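Local atomic coordinates of mRNA interferase YafQ (Escherichia coli, PDB entry 4MMG), a protein that acts as the toxin of a type II toxin-antitoxin system, a ribosome-dependent mRNA endoribonuclease that cuts at lysine codons and inhibits translation elongation. Residues I5-E10 against I40-P45; Y34-L39 against L82-T87; Y50-L55 against L73-T78; D64-V67 against W71-I74. The protein carries 1 engineered substitution. All blocks are in the same frame, centred on the assembly; numbering follows the deposited sequence.

One contact lies at the surface and three are buried around one mixed sheet. Interaction 1 is the surface contact, with one arginine-asparagine hydrogen bond and one isoleucine pair joining the first strand to the end of helix 29-40. That helix also supplies interaction 2, which is buried, apolar and built round an aromatic ring; strands 8-11 and 81-88, neighbours in the sheet, connect the two contacts. Interactions 3 and 4 share Leu73 and Ile74 on strand 71-77. In interaction 4 backbone hydrogen bonds knit adjacent strands, whereas in interaction 3 side chains reach across the intervening strand 63-66. Only interactions 3 and 4 approach the active-site position.

Interaction 1. Residues I5-E10 against I40-P45; sequences IQRDIE and INNTLP
Arg7 and Asn42 meet where the N-terminal segment passes the end of helix 29-40. The arginine chain leaves CB with CG anti to the backbone N (chi1 178°), and CG packs near the backbone of Leu82. The chain then bends about the CG-CD bond (chi3 -75°). NE donates to the carbonyl oxygen of Thr78, its principal polar partner, while CZ lies against Leu77 of strand 71-77, beyond strand 81-88. At the tip, NH1 donates to Asn42 OD1 at 3.1 Å. This second bond is lopsided: the oxygen lies close to the guanidinium plane, yet the donor stands well above the amide's carbonyl plane, with the two flat groups turned 79° apart. Arg7 was built in two conformers, and the bond belongs to the one described here, so its permanence is doubtful.

The apolar half is also small, a single pair of isoleucines. Ile9 CD1 reaches Ile40 CG2 at 3.6 Å and Ile40 CG1 at 3.9 Å, the two side chains crossing at about a right angle. One methyl group thus touches both branches of its partner, while Ile9 also lies against Phe84 and Ile40 against Leu82.

Asn42 faces the arginine just after the helix ends. Its backbone takes positive phi, with two bonds returning to the last turn, and the chain swings on through an inverse gamma turn centred on Thr43. A Schellman motif closing a helix beside the outer strand 8-11 therefore defines this corner of the RelE-family alpha/beta fold.

Interaction 2. Residues Y34-L39 against L82-T87; sequences YLMTLL and LRFERT. With SO4 (sulfate ion), chain E.
Met36 and Phe84 both carry CG anti to the carbonyl carbon, with chi1 at -66° and -64°, and these torsions bring thioether and ring together between helix 29-40 and strand 81-88. The result is a Met-aromatic contact within the helix-on-sheet layer of a RelE-family toxin. A further bend at the end of the methionine chain sets CE 3.8 Å from the ring centroid, almost directly above it, as a CH-pi contact. SD stands farther off, over the same face, and CG touches the rim at Phe84 CE1.

Two leucines also approach the ring. Leu82 CD1 lies over the opposite face, displaced toward the rim, and Leu39 CD1 approaches CE1 at 4.0 Å. Leu82 CD2 meets Leu39 CB at 3.8 Å, continuing the apolar seam toward the end of the helix. The axes of helix 34-39 and strand 82-87 run at 155°, approaching to 10.6 Å, and Tyr11 also meets the Phe84 ring, so the aromatic group is embedded between several elements.

Chemistry changes on the other side of the strand, where alternate residues face away from the helix. There Arg83 NH2 donates to O2 of a sulfate ion, probably acquired from the crystallisation liquor, at 2.8 Å. NH1 has a further salt-bridge partner in Glu10. The same guanidinium is steadied within the strand: its NE forms a salt bridge with Glu85 at 2.8 Å, received on the syn lone pair of OE1.

Interaction 3. Residues Y50-L55 against L73-T78; sequences YKDHPL and LIYKLT
Asp52 and Tyr75 supply the tight part of this contact, a single short hydrogen bond: Tyr75 OH donates to Asp52 OD1 at 2.6 Å. The oxygen lies at the edge of the phenol ring, and the hydroxyl meets it on its syn side, 29° out of the carboxylate plane. The carboxylate and ring planes are 22° apart, although the two side chains cross at about a right angle. Tyr75 CG sits between its backbone N and carbonyl carbon (chi1 68°), a torsion that brings the hydroxyl end of the ring to the acid. Asp52 OD2 has its own partner, a salt bridge with Arg63 NE, so the carboxylate is gripped through both oxygens.

By contrast, Leu55 and Ile74 touch lightly. CD1 of the leucine comes to 4.1 Å from Ile74 CG1, and little else of the pair meets. Toward solvent, Lys51 is exposed and His53 turns away from strand 71-77; the imidazole ring is fixed locally, ND1 donating to Lys51 O at 3.0 Å.

Both touches span strand 63-66, which lies between strands 53-54 and 71-77 in the sheet. They occupy opposite faces of it: Tyr75 packs against Leu39 of helix 29-40, whereas Ile74 is covered by Trp59 and helix 90-94, with the Leu55 side chain about 8 Å from that of the engineered Gln90.

Interaction 4. Residues D64-V67 against W71-I74; sequences DAHV and WILI
Ala65 and Leu73 form an antiparallel hydrogen-bonded pair, joined by two nearly straight backbone bonds. Leu73 N donates to Ala65 O at 2.8 Å, and Ala65 N returns a bond to Leu73 O at 3.0 Å. A third, Val67 N to Trp71 O at 2.7 Å, is more bent (131° at the hydrogen) and comes where the chain turns a corner. Asp64 with Ile74 and His66 with Ile72 are the flanking non-hydrogen-bonded pairs of this beta hairpin.

Packing spreads outward from this ladder. Ile72 serves two neighbours with different branches: CG2, anti to the backbone N, lies 3.3 Å from Asp64 OD1, while CD1 sits over one face of the His66 imidazole, closer than the model can be trusted to place it. At the turn, Val67 CG1 lies over a face of the Trp71 indole, toward its rim, and is 3.6 Å from CE3 in a CH-pi contact. Val67 CG2 makes only a distant approach to Leu73 CB.

His66 gives the hairpin its place beside the active site. Its side chain is about 4 Å from that of Gln90, an engineered residue at the position inferred to supply the proton donor, and about 3 Å from a different sulfate, also probably from the crystallisation liquor, consistent with an anion-accepting pocket. In the sheet, strand 53-54 flanks one side of the hairpin and strand 81-88 the other. Helix 90-94 packs on the Asp64, Ile72 and Ile74 side chains, and helix 29-40 receives Val67, Trp71 and Leu73.

Interaction 1. Residues I5-E10 against I40-P45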
loop_
_atom_site.group_PDB
_atom_site.type_symbol
_atom_site.label_atom_id
_atom_site.label_comp_id
_atom_site.label_asym_id
_atom_site.label_seq_id
_atom_site.Cartn_x
_atom_site.Cartn_y
_atom_site.Cartn_z
ATOM N N ILE A 5 6.577 22.245 6.925
ATOM C CA ILE A 5 5.976 20.914 6.892
ATOM C C ILE A 5 6.661 19.995 5.883
ATOM O O ILE A 5 6.669 20.266 4.677
ATOM C CB ILE A 5 4.473 21.015 6.568
ATOM N N GLN A 6 7.234 18.905 6.384
ATOM C CA GLN A 6 7.785 17.872 5.521
ATOM C C GLN A 6 7.021 16.586 5.752
ATOM O O GLN A 6 6.864 16.148 6.890
ATOM C CB GLN A 6 9.261 17.632 5.827
ATOM C CG GLN A 6 10.152 18.837 5.618
ATOM C CD GLN A 6 11.610 18.446 5.526
ATOM O OE1 GLN A 6 11.982 17.582 4.734
ATOM N NE2 GLN A 6 12.442 19.069 6.347
ATOM N N ARG A 7 6.543 15.982 4.666
ATOM C CA ARG A 7 5.830 14.710 4.749
ATOM C C ARG A 7 6.785 13.597 5.164
ATOM O O ARG A 7 7.897 13.495 4.648
ATOM C CB ARG A 7 5.175 14.371 3.406
ATOM C CG ARG A 7 4.443 13.030 3.380
ATOM C CD ARG A 7 3.965 12.671 1.968
ATOM N NE ARG A 7 2.803 13.455 1.549
ATOM C CZ ARG A 7 2.439 13.656 0.282
ATOM N NH1 ARG A 7 3.148 13.138 -0.723
ATOM N NH2 ARG A 7 1.363 14.383 0.018
ATOM N N ASP A 8 6.346 12.765 6.101
ATOM C CA ASP A 8 7.183 11.681 6.588
ATOM C C ASP A 8 6.905 10.368 5.854
ATOM O O ASP A 8 6.100 10.321 4.929
ATOM C CB ASP A 8 7.037 11.521 8.109
ATOM C CG ASP A 8 5.767 10.784 8.531
ATOM O OD1 ASP A 8 4.912 10.426 7.691
ATOM O OD2 ASP A 8 5.617 10.556 9.747
ATOM N N ILE A 9 7.578 9.303 6.251
ATOM C CA ILE A 9 7.262 7.983 5.725
ATOM C C ILE A 9 7.071 7.095 6.926
ATOM O O ILE A 9 7.913 7.087 7.828
ATOM C CB ILE A 9 8.392 7.400 4.867
ATOM C CG1 ILE A 9 8.726 8.328 3.698
ATOM C CG2 ILE A 9 7.982 6.035 4.325
ATOM C CD1 ILE A 9 9.977 7.917 2.953
ATOM N N GLU A 10 5.966 6.357 6.956
ATOM C CA GLU A 10 5.672 5.486 8.089
ATOM C C GLU A 10 5.314 4.081 7.625
ATOM O O GLU A 10 4.762 3.889 6.537
ATOM C CB GLU A 10 4.518 6.046 8.925
ATOM C CG GLU A 10 4.714 7.485 9.376
ATOM C CD GLU A 10 3.545 8.008 10.187
ATOM O OE1 GLU A 10 2.569 7.256 10.417
ATOM O OE2 GLU A 10 3.602 9.182 10.604
ATOM N N ILE A 40 6.637 7.176 -2.173
ATOM C CA ILE A 40 7.674 7.835 -1.378
ATOM C C ILE A 40 8.212 9.069 -2.100
ATOM O O ILE A 40 8.425 10.112 -1.474
ATOM C CB ILE A 40 8.814 6.854 -1.065
ATOM C CG1 ILE A 40 8.357 5.856 0.002
ATOM C CG2 ILE A 40 10.080 7.592 -0.612
ATOM C CD1 ILE A 40 9.246 4.630 0.113
ATOM N N ASN A 41 8.398 8.960 -3.415
ATOM C CA ASN A 41 8.943 10.059 -4.212
ATOM C C ASN A 41 7.913 11.112 -4.618
ATOM O O ASN A 41 8.259 12.092 -5.296
ATOM C CB ASN A 41 9.630 9.509 -5.463
ATOM C CG ASN A 41 10.920 8.788 -5.151
ATOM O OD1 ASN A 41 11.411 8.831 -4.023
ATOM N ND2 ASN A 41 11.486 8.129 -6.154
ATOM N N ASN A 42 6.654 10.912 -4.220
ATOM C CA ASN A 42 5.567 11.822 -4.601
ATOM C C ASN A 42 5.402 11.919 -6.118
ATOM O O ASN A 42 5.069 12.982 -6.662
ATOM C CB ASN A 42 5.770 13.217 -3.987
ATOM C CG ASN A 42 4.502 14.045 -3.988
ATOM O OD1 ASN A 42 3.411 13.531 -3.752
ATOM N ND2 ASN A 42 4.642 15.343 -4.257
ATOM N N THR A 43 5.644 10.800 -6.799
ATOM C CA THR A 43 5.455 10.716 -8.247
ATOM C C THR A 43 3.987 10.369 -8.501
ATOM O O THR A 43 3.647 9.260 -8.932
ATOM C CB THR A 43 6.409 9.683 -8.856
ATOM O OG1 THR A 43 7.728 9.911 -8.341
ATOM C CG2 THR A 43 6.450 9.814 -10.379
ATOM N N LEU A 44 3.129 11.344 -8.202
ATOM C CA LEU A 44 1.684 11.156 -8.111
ATOM C C LEU A 44 0.954 12.208 -8.955
ATOM O O LEU A 44 1.435 13.334 -9.085
ATOM C CB LEU A 44 1.247 11.237 -6.642
ATOM C CG LEU A 44 2.035 10.313 -5.713
ATOM C CD1 LEU A 44 1.681 10.575 -4.254
ATOM C CD2 LEU A 44 1.795 8.862 -6.069
ATOM N N PRO A 45 -0.221 11.859 -9.514
ATOM C CA PRO A 45 -0.967 10.610 -9.315
ATOM C C PRO A 45 -0.342 9.357 -9.921
ATOM O O PRO A 45 0.347 9.409 -10.952
ATOM C CB PRO A 45 -2.300 10.891 -10.019
ATOM C CG PRO A 45 -1.959 11.899 -11.059
ATOM C CD PRO A 45 -0.965 12.794 -10.377
#

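Interaction 2. Residues Y34-L39 against L82-T87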
loop_
_atom_site.group_PDB
_atom_site.type_symbol
_atom_site.label_atom_id
_atom_site.label_comp_id
_atom_site.label_asym_id
_atom_site.label_seq_id
_atom_site.Cartn_x
_atom_site.Cartn_y
_atom_site.Cartn_z
ATOM N N TYR A 34 8.327 -1.074 -6.395
ATOM C CA TYR A 34 8.183 -0.028 -7.403
ATOM C C TYR A 34 7.045 0.924 -7.041
ATOM O O TYR A 34 7.191 2.148 -7.106
ATOM C CB TYR A 34 7.991 -0.627 -8.797
ATOM C CG TYR A 34 8.114 0.403 -9.891
ATOM C CD1 TYR A 34 9.360 0.868 -10.277
ATOM C CD2 TYR A 34 6.988 0.931 -10.514
ATOM C CE1 TYR A 34 9.494 1.821 -11.268
ATOM C CE2 TYR A 34 7.109 1.891 -11.515
ATOM C CZ TYR A 34 8.372 2.329 -11.881
ATOM O OH TYR A 34 8.539 3.280 -12.863
ATOM N N LEU A 35 5.920 0.352 -6.630
ATOM C CA LEU A 35 4.774 1.137 -6.200
ATOM C C LEU A 35 5.114 1.991 -4.984
ATOM O O LEU A 35 4.796 3.184 -4.938
ATOM C CB LEU A 35 3.605 0.210 -5.889
ATOM C CG LEU A 35 2.383 0.838 -5.226
ATOM C CD1 LEU A 35 1.816 1.974 -6.056
ATOM C CD2 LEU A 35 1.335 -0.249 -5.032
ATOM N N MET A 36 5.751 1.376 -3.990
ATOM C CA MET A 36 6.158 2.118 -2.802
ATOM C C MET A 36 7.069 3.291 -3.145
ATOM O O MET A 36 6.931 4.372 -2.573
ATOM C CB MET A 36 6.849 1.201 -1.797
ATOM C CG MET A 36 5.944 0.139 -1.196
ATOM S SD MET A 36 6.862 -0.964 -0.096
ATOM C CE MET A 36 7.253 0.139 1.224
ATOM N N THR A 37 7.987 3.081 -4.080
ATOM C CA THR A 37 8.914 4.142 -4.471
ATOM C C THR A 37 8.181 5.323 -5.121
ATOM O O THR A 37 8.507 6.489 -4.862
ATOM C CB THR A 37 10.042 3.602 -5.351
ATOM O OG1 THR A 37 10.785 2.622 -4.608
ATOM C CG2 THR A 37 10.971 4.720 -5.782
ATOM N N LEU A 38 7.177 5.037 -5.944
ATOM C CA LEU A 38 6.391 6.115 -6.544
ATOM C C LEU A 38 5.718 6.964 -5.470
ATOM O O LEU A 38 5.742 8.191 -5.527
ATOM C CB LEU A 38 5.342 5.545 -7.500
ATOM C CG LEU A 38 5.876 4.859 -8.764
ATOM C CD1 LEU A 38 4.711 4.290 -9.568
ATOM C CD2 LEU A 38 6.707 5.815 -9.625
ATOM N N LEU A 39 5.151 6.304 -4.464
ATOM C CA LEU A 39 4.514 7.009 -3.359
ATOM C C LEU A 39 5.526 7.815 -2.534
ATOM O O LEU A 39 5.302 8.989 -2.242
ATOM C CB LEU A 39 3.744 6.028 -2.472
ATOM C CG LEU A 39 2.476 5.501 -3.140
ATOM C CD1 LEU A 39 2.062 4.176 -2.540
ATOM C CD2 LEU A 39 1.358 6.522 -2.986
ATOM N N LEU A 82 2.954 9.798 4.773
ATOM C CA LEU A 82 2.673 8.643 3.933
ATOM C C LEU A 82 2.859 7.442 4.836
ATOM O O LEU A 82 3.941 7.240 5.380
ATOM C CB LEU A 82 3.650 8.569 2.765
ATOM C CG LEU A 82 3.765 7.229 2.025
ATOM C CD1 LEU A 82 2.445 6.815 1.379
ATOM C CD2 LEU A 82 4.869 7.308 0.973
ATOM N N ARG A 83 1.807 6.655 5.015
ATOM C CA ARG A 83 1.883 5.502 5.907
ATOM C C ARG A 83 1.504 4.217 5.174
ATOM O O ARG A 83 0.381 4.070 4.684
ATOM C CB ARG A 83 0.981 5.703 7.126
ATOM C CG ARG A 83 0.943 4.526 8.085
ATOM C CD ARG A 83 0.145 4.895 9.333
ATOM N NE ARG A 83 0.140 3.830 10.327
ATOM C CZ ARG A 83 1.011 3.737 11.330
ATOM N NH1 ARG A 83 1.967 4.650 11.476
ATOM N NH2 ARG A 83 0.928 2.728 12.191
ATOM N N PHE A 84 2.459 3.300 5.082
ATOM C CA PHE A 84 2.190 1.975 4.537
ATOM C C PHE A 84 1.528 1.128 5.617
ATOM O O PHE A 84 2.123 0.865 6.663
ATOM C CB PHE A 84 3.488 1.357 4.025
ATOM C CG PHE A 84 4.088 2.123 2.884
ATOM C CD1 PHE A 84 3.528 2.050 1.620
ATOM C CD2 PHE A 84 5.188 2.937 3.081
ATOM C CE1 PHE A 84 4.066 2.761 0.564
ATOM C CE2 PHE A 84 5.736 3.658 2.035
ATOM C CZ PHE A 84 5.174 3.566 0.766
ATOM N N GLU A 85 0.288 0.711 5.373
ATOM C CA GLU A 85 -0.542 0.132 6.430
ATOM C C GLU A 85 -0.664 -1.388 6.407
ATOM O O GLU A 85 -0.427 -2.042 7.426
ATOM C CB GLU A 85 -1.926 0.783 6.424
ATOM C CG GLU A 85 -2.779 0.425 7.616
ATOM C CD GLU A 85 -2.247 0.990 8.924
ATOM O OE1 GLU A 85 -1.438 1.942 8.906
ATOM O OE2 GLU A 85 -2.654 0.471 9.995
ATOM N N ARG A 86 -1.074 -1.945 5.270
ATOM C CA ARG A 86 -1.162 -3.394 5.098
ATOM C C ARG A 86 -0.880 -3.762 3.655
ATOM O O ARG A 86 -1.042 -2.936 2.751
ATOM C CB ARG A 86 -2.556 -3.926 5.466
ATOM C CG ARG A 86 -2.861 -3.939 6.958
ATOM C CD ARG A 86 -3.682 -5.155 7.350
ATOM N NE ARG A 86 -2.950 -6.403 7.137
ATOM C CZ ARG A 86 -3.486 -7.613 7.261
ATOM N NH1 ARG A 86 -4.765 -7.745 7.582
ATOM N NH2 ARG A 86 -2.747 -8.689 7.040
ATOM N N THR A 87 -0.462 -5.002 3.441
ATOM C CA THR A 87 -0.414 -5.549 2.092
ATOM C C THR A 87 -0.736 -7.040 2.106
ATOM O O THR A 87 -0.372 -7.754 3.044
ATOM C CB THR A 87 0.934 -5.246 1.383
ATOM O OG1 THR A 87 0.830 -5.587 -0.001
ATOM C CG2 THR A 87 2.079 -6.030 2.004
HETATM S S SO4 E . -1.833 0.897 13.520
HETATM O O1 SO4 E . -3.003 0.029 13.416
HETATM O O2 SO4 E . -1.559 1.520 12.222
HETATM O O3 SO4 E . -0.690 0.095 13.954
HETATM O O4 SO4 E . -2.093 1.945 14.502
#

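Interaction 3. Residues Y50-L55 against L73-T78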
loop_
_atom_site.group_PDB
_atom_site.type_symbol
_atom_site.label_atom_id
_atom_site.label_comp_id
_atom_site.label_asym_id
_atom_site.label_seq_id
_atom_site.Cartn_x
_atom_site.Cartn_y
_atom_site.Cartn_z
ATOM N N TYR A 50 -2.678 0.780 -11.421
ATOM C CA TYR A 50 -2.833 0.466 -10.001
ATOM C C TYR A 50 -4.269 0.567 -9.484
ATOM O O TYR A 50 -4.544 0.133 -8.368
ATOM C CB TYR A 50 -1.911 1.350 -9.149
ATOM C CG TYR A 50 -0.436 1.078 -9.358
ATOM C CD1 TYR A 50 0.117 -0.143 -8.986
ATOM C CD2 TYR A 50 0.403 2.042 -9.906
ATOM C CE1 TYR A 50 1.459 -0.406 -9.172
ATOM C CE2 TYR A 50 1.751 1.790 -10.098
ATOM C CZ TYR A 50 2.273 0.567 -9.716
ATOM O OH TYR A 50 3.616 0.324 -9.897
ATOM N N LYS A 51 -5.176 1.135 -10.279
ATOM C CA LYS A 51 -6.582 1.258 -9.883
ATOM C C LYS A 51 -6.717 1.906 -8.507
ATOM O O LYS A 51 -7.553 1.508 -7.685
ATOM C CB LYS A 51 -7.261 -0.116 -9.900
ATOM C CG LYS A 51 -7.195 -0.829 -11.244
ATOM C CD LYS A 51 -8.083 -0.138 -12.256
ATOM C CE LYS A 51 -8.366 -1.044 -13.444
ATOM N NZ LYS A 51 -9.538 -0.553 -14.224
ATOM N N ASP A 52 -5.887 2.914 -8.266
ATOM C CA ASP A 52 -5.820 3.546 -6.961
ATOM C C ASP A 52 -7.127 4.251 -6.604
ATOM O O ASP A 52 -7.698 4.972 -7.426
ATOM C CB ASP A 52 -4.666 4.541 -6.931
ATOM C CG ASP A 52 -4.438 5.106 -5.564
ATOM O OD1 ASP A 52 -3.998 4.347 -4.667
ATOM O OD2 ASP A 52 -4.719 6.307 -5.377
ATOM N N HIS A 53 -7.593 4.056 -5.374
ATOM C CA HIS A 53 -8.843 4.678 -4.936
ATOM C C HIS A 53 -8.966 4.720 -3.421
ATOM O O HIS A 53 -8.338 3.917 -2.718
ATOM C CB HIS A 53 -10.050 3.946 -5.544
ATOM C CG HIS A 53 -10.249 2.559 -5.025
ATOM N ND1 HIS A 53 -9.699 1.451 -5.631
ATOM C CD2 HIS A 53 -10.957 2.097 -3.967
ATOM C CE1 HIS A 53 -10.057 0.365 -4.966
ATOM N NE2 HIS A 53 -10.816 0.731 -3.948
ATOM N N PRO A 54 -9.776 5.658 -2.903
ATOM C CA PRO A 54 -9.985 5.732 -1.453
ATOM C C PRO A 54 -10.865 4.593 -0.948
ATOM O O PRO A 54 -11.637 3.999 -1.710
ATOM C CB PRO A 54 -10.696 7.078 -1.272
ATOM C CG PRO A 54 -11.389 7.317 -2.575
ATOM C CD PRO A 54 -10.449 6.762 -3.613
ATOM N N LEU A 55 -10.723 4.280 0.336
ATOM C CA LEU A 55 -11.501 3.229 0.973
ATOM C C LEU A 55 -12.502 3.805 1.976
ATOM O O LEU A 55 -12.351 4.939 2.455
ATOM C CB LEU A 55 -10.568 2.264 1.699
ATOM C CG LEU A 55 -9.657 1.417 0.820
ATOM C CD1 LEU A 55 -8.633 0.690 1.664
ATOM C CD2 LEU A 55 -10.494 0.414 0.045
ATOM N N LEU A 73 -2.175 -3.059 -1.782
ATOM C CA LEU A 73 -1.493 -2.219 -0.806
ATOM C C LEU A 73 -2.505 -1.239 -0.229
ATOM O O LEU A 73 -3.155 -0.508 -0.983
ATOM C CB LEU A 73 -0.358 -1.440 -1.462
ATOM C CG LEU A 73 0.249 -0.347 -0.571
ATOM C CD1 LEU A 73 0.997 -0.968 0.586
ATOM C CD2 LEU A 73 1.164 0.597 -1.349
ATOM N N ILE A 74 -2.653 -1.238 1.098
ATOM C CA ILE A 74 -3.450 -0.236 1.793
ATOM C C ILE A 74 -2.479 0.755 2.436
ATOM O O ILE A 74 -1.552 0.371 3.170
ATOM C CB ILE A 74 -4.360 -0.841 2.882
ATOM C CG1 ILE A 74 -5.428 -1.737 2.256
ATOM C CG2 ILE A 74 -5.020 0.264 3.691
ATOM C CD1 ILE A 74 -6.283 -2.472 3.287
ATOM N N TYR A 75 -2.675 2.030 2.137
ATOM C CA TYR A 75 -1.794 3.079 2.639
ATOM C C TYR A 75 -2.602 4.343 2.947
ATOM O O TYR A 75 -3.738 4.498 2.489
ATOM C CB TYR A 75 -0.668 3.370 1.627
ATOM C CG TYR A 75 -1.176 4.015 0.360
ATOM C CD1 TYR A 75 -1.743 3.254 -0.651
ATOM C CD2 TYR A 75 -1.117 5.392 0.197
ATOM C CE1 TYR A 75 -2.231 3.847 -1.807
ATOM C CE2 TYR A 75 -1.598 5.995 -0.937
ATOM C CZ TYR A 75 -2.160 5.224 -1.933
ATOM O OH TYR A 75 -2.637 5.848 -3.060
ATOM N N LYS A 76 -2.019 5.249 3.724
ATOM C CA LYS A 76 -2.639 6.541 3.977
ATOM C C LYS A 76 -1.722 7.620 3.437
ATOM O O LYS A 76 -0.502 7.526 3.582
ATOM C CB LYS A 76 -2.899 6.745 5.474
ATOM C CG LYS A 76 -3.369 8.160 5.821
ATOM C CD LYS A 76 -3.745 8.287 7.286
ATOM C CE LYS A 76 -5.081 7.634 7.575
ATOM N NZ LYS A 76 -5.415 7.726 9.026
ATOM N N LEU A 77 -2.301 8.623 2.787
ATOM C CA LEU A 77 -1.518 9.736 2.269
ATOM C C LEU A 77 -2.197 11.064 2.580
ATOM O O LEU A 77 -3.311 11.336 2.114
ATOM C CB LEU A 77 -1.292 9.599 0.760
ATOM C CG LEU A 77 -0.428 10.690 0.126
ATOM C CD1 LEU A 77 0.996 10.590 0.628
ATOM C CD2 LEU A 77 -0.473 10.558 -1.382
ATOM N N THR A 78 -1.527 11.871 3.397
ATOM C CA THR A 78 -1.948 13.247 3.635
ATOM C C THR A 78 -0.783 14.176 3.309
ATOM O O THR A 78 0.276 13.725 2.861
ATOM C CB THR A 78 -2.367 13.461 5.096
ATOM O OG1 THR A 78 -1.202 13.441 5.931
ATOM C CG2 THR A 78 -3.347 12.384 5.544
#

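Interaction 4. Residues D64-V67 against W71-I74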
loop_
_atom_site.group_PDB
_atom_site.type_symbol
_atom_site.label_atom_id
_atom_site.label_comp_id
_atom_site.label_asym_id
_atom_site.label_seq_id
_atom_site.Cartn_x
_atom_site.Cartn_y
_atom_site.Cartn_z
ATOM N N ASP A 64 -6.374 2.279 -1.507
ATOM C CA ASP A 64 -6.211 0.909 -1.981
ATOM C C ASP A 64 -5.577 0.982 -3.366
ATOM O O ASP A 64 -6.178 1.545 -4.292
ATOM C CB ASP A 64 -7.614 0.275 -2.090
ATOM C CG ASP A 64 -7.613 -1.167 -2.589
ATOM O OD1 ASP A 64 -6.830 -1.556 -3.482
ATOM O OD2 ASP A 64 -8.484 -1.928 -2.112
ATOM N N ALA A 65 -4.369 0.437 -3.518
ATOM C CA ALA A 65 -3.777 0.264 -4.848
ATOM C C ALA A 65 -3.538 -1.215 -5.109
ATOM O O ALA A 65 -3.136 -1.950 -4.203
ATOM C CB ALA A 65 -2.468 1.039 -4.967
ATOM N N HIS A 66 -3.780 -1.660 -6.338
ATOM C CA HIS A 66 -3.556 -3.059 -6.683
ATOM C C HIS A 66 -2.154 -3.254 -7.240
ATOM O O HIS A 66 -1.818 -2.695 -8.290
ATOM C CB HIS A 66 -4.578 -3.531 -7.721
ATOM C CG HIS A 66 -5.877 -3.996 -7.139
ATOM N ND1 HIS A 66 -6.802 -3.134 -6.587
ATOM C CD2 HIS A 66 -6.417 -5.236 -7.048
ATOM C CE1 HIS A 66 -7.856 -3.823 -6.186
ATOM N NE2 HIS A 66 -7.645 -5.101 -6.446
ATOM N N VAL A 67 -1.326 -4.019 -6.533
ATOM C CA VAL A 67 -0.038 -4.437 -7.081
ATOM C C VAL A 67 -0.285 -5.482 -8.176
ATOM O O VAL A 67 0.378 -5.483 -9.215
ATOM C CB VAL A 67 0.881 -5.005 -5.972
ATOM C CG1 VAL A 67 2.282 -5.283 -6.532
ATOM C CG2 VAL A 67 0.942 -4.048 -4.787
ATOM N N TRP A 71 -3.366 -8.757 -5.071
ATOM C CA TRP A 71 -2.345 -8.274 -4.150
ATOM C C TRP A 71 -2.543 -6.780 -4.009
ATOM O O TRP A 71 -2.310 -6.020 -4.954
ATOM C CB TRP A 71 -0.950 -8.574 -4.686
ATOM C CG TRP A 71 0.181 -8.214 -3.749
ATOM C CD1 TRP A 71 0.083 -7.782 -2.455
ATOM C CD2 TRP A 71 1.583 -8.281 -4.043
ATOM N NE1 TRP A 71 1.344 -7.581 -1.924
ATOM C CE2 TRP A 71 2.278 -7.879 -2.881
ATOM C CE3 TRP A 71 2.318 -8.645 -5.176
ATOM C CZ2 TRP A 71 3.670 -7.824 -2.828
ATOM C CZ3 TRP A 71 3.707 -8.587 -5.122
ATOM C CH2 TRP A 71 4.366 -8.183 -3.955
ATOM N N ILE A 72 -2.993 -6.376 -2.824
ATOM C CA ILE A 72 -3.398 -5.008 -2.523
ATOM C C ILE A 72 -2.392 -4.358 -1.593
ATOM O O ILE A 72 -1.840 -5.028 -0.712
ATOM C CB ILE A 72 -4.731 -5.020 -1.759
ATOM C CG1 ILE A 72 -5.772 -5.835 -2.504
ATOM C CG2 ILE A 72 -5.232 -3.593 -1.490
ATOM C CD1 ILE A 72 -6.182 -5.178 -3.719
ATOM N N LEU A 73 -2.175 -3.059 -1.782
ATOM C CA LEU A 73 -1.493 -2.219 -0.806
ATOM C C LEU A 73 -2.505 -1.239 -0.229
ATOM O O LEU A 73 -3.155 -0.508 -0.983
ATOM C CB LEU A 73 -0.358 -1.440 -1.462
ATOM C CG LEU A 73 0.249 -0.347 -0.571
ATOM C CD1 LEU A 73 0.997 -0.968 0.586
ATOM C CD2 LEU A 73 1.164 0.597 -1.349
ATOM N N ILE A 74 -2.653 -1.238 1.098
ATOM C CA ILE A 74 -3.450 -0.236 1.793
ATOM C C ILE A 74 -2.479 0.755 2.436
ATOM O O ILE A 74 -1.552 0.371 3.170
ATOM C CB ILE A 74 -4.360 -0.841 2.882
ATOM C CG1 ILE A 74 -5.428 -1.737 2.256
ATOM C CG2 ILE A 74 -5.020 0.264 3.691
ATOM C CD1 ILE A 74 -6.283 -2.472 3.287
#